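Local coordinates for protein leucine aminopeptidase 2 (Saccharomyces cerevisiae, PDB 2XQ0) that cleaves di- and tripeptides as a zinc-dependent M1-family aminopeptidase and has a low epoxide hydrolase activity toward leukotriene A4 in vitro, at residues Ile171-Ser180 against Leu206-Leu214. Numbering follows the deposited sequence.
Sequences IESPLPVVFS and LIGIASGDL
Strands 177-179 and 209-211 run antiparallel, 168° between their directions, with Val178 and Ala210 as the hydrogen-bonded pair: Val178 N to Ala210 O 2.9 Å, Ala210 N to Val178 O 3.0 Å. Beyond it the ladder continues through Gly212 N to Pro176 O and Ser180 N to Gly208 O. Ser180 OG extends it by one side-chain rung, taking the N-H of Gly208 at 3.0 Å; it is put there by a chi1 of 54°, which sets OG between its own N and carbonyl carbon. Pro176 O is gripped twice, by Gly212 N in the carbonyl plane and by Ser211 OG from above that plane at 2.8 Å. Ser173 OG stands 2.9 Å from Ser211 OG, at the turn that leads from 171-172 into 177-179.

On this same side Ile209 rises, CG1 anti to its backbone N (chi1 -179°), to meet Ile171 tip to tip; their CD1 atoms are tightly packed at 3.4 Å. Phe179 crosses Ile207 obliquely, its CZ 3.8 Å from Ile207 CD1, with Ser180 OG over one ring face and Phe196 meeting the ring from strand 193-199. A serine in place of Phe179 would probably open a gap between Ile207 and Phe196 and take from each an apolar neighbour. On the other side Val178 CG2 touches Ala210 CB, while the side chains of Val178 and Leu214 cross at about a right angle, Val178 CG1 3.9 Å from Leu214 CD1; Leu265 of strand 264-266 covers all three residues.

Strand 177-179 is the edge of a small four-stranded antiparallel sheet, with 209-211 next to it and 141-144 beyond, sandwiched between the large sheet of the M1 N-terminal domain and strand 264-266 of the peptidase domain; past its Leu206 end lie substrate-binding Met276 and the bound bestatin.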
ATOM      1  N   ILE A 171      -3.245   4.584  25.259  1.00 24.84           N
ATOM      2  CA  ILE A 171      -3.701   5.725  24.492  1.00 24.00           C
ATOM      3  C   ILE A 171      -4.969   6.276  25.116  1.00 26.75           C
ATOM      4  O   ILE A 171      -5.984   5.599  25.194  1.00 24.29           O
ATOM      5  CB  ILE A 171      -3.938   5.371  23.028  1.00 24.99           C
ATOM      6  CG1 ILE A 171      -2.675   4.717  22.450  1.00 24.44           C
ATOM      7  CG2 ILE A 171      -4.298   6.618  22.240  1.00 29.60           C
ATOM      8  CD1 ILE A 171      -2.831   4.186  21.064  1.00 36.08           C
ATOM      9  N   GLU A 172      -4.894   7.509  25.585  1.00 21.06           N
ATOM     10  CA  GLU A 172      -6.061   8.150  26.179  1.00 25.72           C
ATOM     11  C   GLU A 172      -6.780   8.936  25.085  1.00 26.96           C
ATOM     12  O   GLU A 172      -6.143   9.660  24.330  1.00 29.58           O
ATOM     13  CB  GLU A 172      -5.605   9.078  27.298  1.00 25.85           C
ATOM     14  CG  GLU A 172      -6.747   9.728  28.055  1.00 38.59           C
ATOM     15  CD  GLU A 172      -6.250  10.628  29.163  1.00 54.26           C
ATOM     16  OE1 GLU A 172      -5.093  11.098  29.070  1.00 51.02           O
ATOM     17  OE2 GLU A 172      -7.021  10.869  30.119  1.00 64.73           O
ATOM     18  N   SER A 173      -8.093   8.775  24.994  1.00 25.11           N
ATOM     19  CA  SER A 173      -8.899   9.491  24.004  1.00 23.05           C
ATOM     20  C   SER A 173     -10.339   9.588  24.484  1.00 29.10           C
ATOM     21  O   SER A 173     -10.820   8.692  25.173  1.00 30.52           O
ATOM     22  CB  SER A 173      -8.869   8.755  22.659  1.00 27.91           C
ATOM     23  OG  SER A 173      -9.590   9.471  21.662  1.00 29.12           O
ATOM     24  N   PRO A 174     -11.045  10.673  24.120  1.00 35.73           N
ATOM     25  CA  PRO A 174     -12.471  10.716  24.467  1.00 37.65           C
ATOM     26  C   PRO A 174     -13.324   9.870  23.533  1.00 37.06           C
ATOM     27  O   PRO A 174     -14.532   9.836  23.719  1.00 30.17           O
ATOM     28  CB  PRO A 174     -12.828  12.197  24.313  1.00 37.38           C
ATOM     29  CG  PRO A 174     -11.837  12.719  23.327  1.00 39.41           C
ATOM     30  CD  PRO A 174     -10.567  11.948  23.552  1.00 34.74           C
ATOM     31  N   LEU A 175     -12.704   9.218  22.544  1.00 34.67           N
ATOM     32  CA  LEU A 175     -13.400   8.327  21.605  1.00 30.71           C
ATOM     33  C   LEU A 175     -12.622   7.012  21.463  1.00 26.38           C
ATOM     34  O   LEU A 175     -11.431   6.973  21.756  1.00 28.01           O
ATOM     35  CB  LEU A 175     -13.528   8.998  20.231  1.00 28.43           C
ATOM     36  CG  LEU A 175     -14.417  10.244  20.123  1.00 34.27           C
ATOM     37  CD1 LEU A 175     -14.212  10.973  18.803  1.00 35.06           C
ATOM     38  CD2 LEU A 175     -15.888   9.873  20.294  1.00 34.45           C
ATOM     39  N   PRO A 176     -13.296   5.937  21.036  1.00 25.38           N
ATOM     40  CA  PRO A 176     -12.638   4.642  20.796  1.00 26.79           C
ATOM     41  C   PRO A 176     -11.308   4.723  20.003  1.00 25.40           C
ATOM     42  O   PRO A 176     -11.125   5.566  19.126  1.00 27.30           O
ATOM     43  CB  PRO A 176     -13.704   3.865  20.019  1.00 20.18           C
ATOM     44  CG  PRO A 176     -15.028   4.374  20.619  1.00 28.22           C
ATOM     45  CD  PRO A 176     -14.769   5.846  20.900  1.00 27.72           C
ATOM     46  N   VAL A 177     -10.377   3.848  20.351  1.00 25.63           N
ATOM     47  CA  VAL A 177      -9.059   3.817  19.730  1.00 26.91           C
ATOM     48  C   VAL A 177      -8.799   2.407  19.249  1.00 22.84           C
ATOM     49  O   VAL A 177      -9.083   1.439  19.963  1.00 24.59           O
ATOM     50  CB  VAL A 177      -7.923   4.171  20.735  1.00 22.39           C
ATOM     51  CG1 VAL A 177      -6.531   3.946  20.112  1.00 19.08           C
ATOM     52  CG2 VAL A 177      -8.055   5.592  21.249  1.00 26.60           C
ATOM     53  N   VAL A 178      -8.269   2.288  18.042  1.00 20.54           N
ATOM     54  CA  VAL A 178      -7.659   1.033  17.635  1.00 23.68           C
ATOM     55  C   VAL A 178      -6.174   1.261  17.371  1.00 25.07           C
ATOM     56  O   VAL A 178      -5.748   2.384  17.078  1.00 23.01           O
ATOM     57  CB  VAL A 178      -8.338   0.410  16.423  1.00 23.22           C
ATOM     58  CG1 VAL A 178      -9.825   0.173  16.718  1.00 29.59           C
ATOM     59  CG2 VAL A 178      -8.150   1.298  15.202  1.00 28.23           C
ATOM     60  N   PHE A 179      -5.399   0.191  17.507  1.00 18.47           N
ATOM     61  CA  PHE A 179      -3.950   0.257  17.485  1.00 21.88           C
ATOM     62  C   PHE A 179      -3.446  -1.024  16.831  1.00 23.67           C
ATOM     63  O   PHE A 179      -4.137  -2.036  16.846  1.00 22.27           O
ATOM     64  CB  PHE A 179      -3.412   0.347  18.914  1.00 25.86           C
ATOM     65  CG  PHE A 179      -1.908   0.319  19.005  1.00 24.43           C
ATOM     66  CD1 PHE A 179      -1.167   1.473  18.800  1.00 21.58           C
ATOM     67  CD2 PHE A 179      -1.240  -0.860  19.326  1.00 26.10           C
ATOM     68  CE1 PHE A 179       0.235   1.450  18.867  1.00 21.00           C
ATOM     69  CE2 PHE A 179       0.142  -0.900  19.402  1.00 28.96           C
ATOM     70  CZ  PHE A 179       0.887   0.256  19.189  1.00 25.51           C
ATOM     71  N   SER A 180      -2.242  -0.969  16.274  1.00 21.65           N
ATOM     72  CA  SER A 180      -1.611  -2.133  15.668  1.00 16.75           C
ATOM     73  C   SER A 180      -1.044  -3.075  16.727  1.00 17.66           C
ATOM     74  O   SER A 180       0.181  -3.289  16.816  1.00 24.66           O
ATOM     75  CB  SER A 180      -0.484  -1.668  14.762  1.00 18.25           C
ATOM     76  OG  SER A 180       0.403  -0.826  15.484  1.00 24.81           O
ATOM     77  N   LEU A 206       5.169   0.333  10.767  1.00 13.27           N
ATOM     78  CA  LEU A 206       3.973  -0.512  10.876  1.00 13.48           C
ATOM     79  C   LEU A 206       3.033  -0.082  12.006  1.00 19.66           C
ATOM     80  O   LEU A 206       1.919  -0.598  12.131  1.00 18.36           O
ATOM     81  CB  LEU A 206       4.361  -1.974  11.076  1.00 16.39           C
ATOM     82  CG  LEU A 206       4.939  -2.636   9.821  1.00 26.34           C
ATOM     83  CD1 LEU A 206       5.344  -4.066  10.120  1.00 28.15           C
ATOM     84  CD2 LEU A 206       3.907  -2.605   8.722  1.00 23.73           C
ATOM     85  N   ILE A 207       3.483   0.853  12.834  1.00 18.75           N
ATOM     86  CA  ILE A 207       2.622   1.339  13.895  1.00 21.30           C
ATOM     87  C   ILE A 207       1.397   1.970  13.264  1.00 16.51           C
ATOM     88  O   ILE A 207       1.488   2.671  12.248  1.00 20.43           O
ATOM     89  CB  ILE A 207       3.316   2.332  14.821  1.00 24.95           C
ATOM     90  CG1 ILE A 207       4.344   1.597  15.689  1.00 24.90           C
ATOM     91  CG2 ILE A 207       2.294   3.046  15.707  1.00 27.84           C
ATOM     92  CD1 ILE A 207       3.686   0.612  16.653  1.00 22.69           C
ATOM     93  N   GLY A 208       0.243   1.676  13.849  1.00 15.80           N
ATOM     94  CA  GLY A 208      -1.004   2.225  13.359  1.00 27.35           C
ATOM     95  C   GLY A 208      -1.870   2.664  14.514  1.00 24.08           C
ATOM     96  O   GLY A 208      -1.928   1.986  15.549  1.00 23.15           O
ATOM     97  N   ILE A 209      -2.513   3.815  14.355  1.00 19.93           N
ATOM     98  CA  ILE A 209      -3.458   4.288  15.363  1.00 16.03           C
ATOM     99  C   ILE A 209      -4.626   4.983  14.693  1.00 16.39           C
ATOM    100  O   ILE A 209      -4.448   5.705  13.707  1.00 21.58           O
ATOM    101  CB  ILE A 209      -2.775   5.257  16.366  1.00 16.56           C
ATOM    102  CG1 ILE A 209      -3.779   5.717  17.427  1.00 31.86           C
ATOM    103  CG2 ILE A 209      -2.244   6.468  15.639  1.00 35.95           C
ATOM    104  CD1 ILE A 209      -3.133   6.434  18.593  1.00 46.47           C
ATOM    105  N   ALA A 210      -5.830   4.765  15.212  1.00 20.91           N
ATOM    106  CA  ALA A 210      -6.989   5.556  14.776  1.00 18.91           C
ATOM    107  C   ALA A 210      -7.912   5.771  15.956  1.00 22.21           C
ATOM    108  O   ALA A 210      -7.957   4.954  16.878  1.00 22.55           O
ATOM    109  CB  ALA A 210      -7.736   4.886  13.649  1.00 17.21           C
ATOM    110  N   SER A 211      -8.638   6.875  15.936  1.00 21.85           N
ATOM    111  CA  SER A 211      -9.602   7.118  16.997  1.00 19.66           C
ATOM    112  C   SER A 211     -10.758   7.876  16.437  1.00 23.55           C
ATOM    113  O   SER A 211     -10.583   8.839  15.685  1.00 25.48           O
ATOM    114  CB  SER A 211      -8.970   7.881  18.149  1.00 21.67           C
ATOM    115  OG  SER A 211      -9.922   8.099  19.186  1.00 29.42           O
ATOM    116  N   GLY A 212     -11.943   7.404  16.777  1.00 25.40           N
ATOM    117  CA  GLY A 212     -13.166   8.068  16.386  1.00 26.87           C
ATOM    118  C   GLY A 212     -14.344   7.255  16.840  1.00 23.10           C
ATOM    119  O   GLY A 212     -14.211   6.345  17.658  1.00 22.90           O
ATOM    120  N   ASP A 213     -15.513   7.594  16.314  1.00 30.31           N
ATOM    121  CA  ASP A 213     -16.731   6.882  16.665  1.00 38.62           C
ATOM    122  C   ASP A 213     -16.730   5.531  15.975  1.00 38.28           C
ATOM    123  O   ASP A 213     -17.325   5.353  14.919  1.00 44.23           O
ATOM    124  CB  ASP A 213     -17.971   7.690  16.268  1.00 36.41           C
ATOM    125  CG  ASP A 213     -19.255   7.006  16.664  1.00 47.43           C
ATOM    126  OD1 ASP A 213     -19.189   6.075  17.493  1.00 46.68           O
ATOM    127  OD2 ASP A 213     -20.322   7.392  16.139  1.00 49.32           O
ATOM    128  N   LEU A 214     -16.059   4.575  16.595  1.00 34.30           N
ATOM    129  CA  LEU A 214     -15.869   3.261  16.002  1.00 31.90           C
ATOM    130  C   LEU A 214     -16.695   2.221  16.734  1.00 37.17           C
ATOM    131  O   LEU A 214     -16.707   2.164  17.967  1.00 45.03           O
ATOM    132  CB  LEU A 214     -14.397   2.872  16.096  1.00 27.37           C
ATOM    133  CG  LEU A 214     -13.403   3.722  15.301  1.00 29.76           C
ATOM    134  CD1 LEU A 214     -11.983   3.233  15.528  1.00 40.70           C
ATOM    135  CD2 LEU A 214     -13.755   3.662  13.821  1.00 37.90           C
TER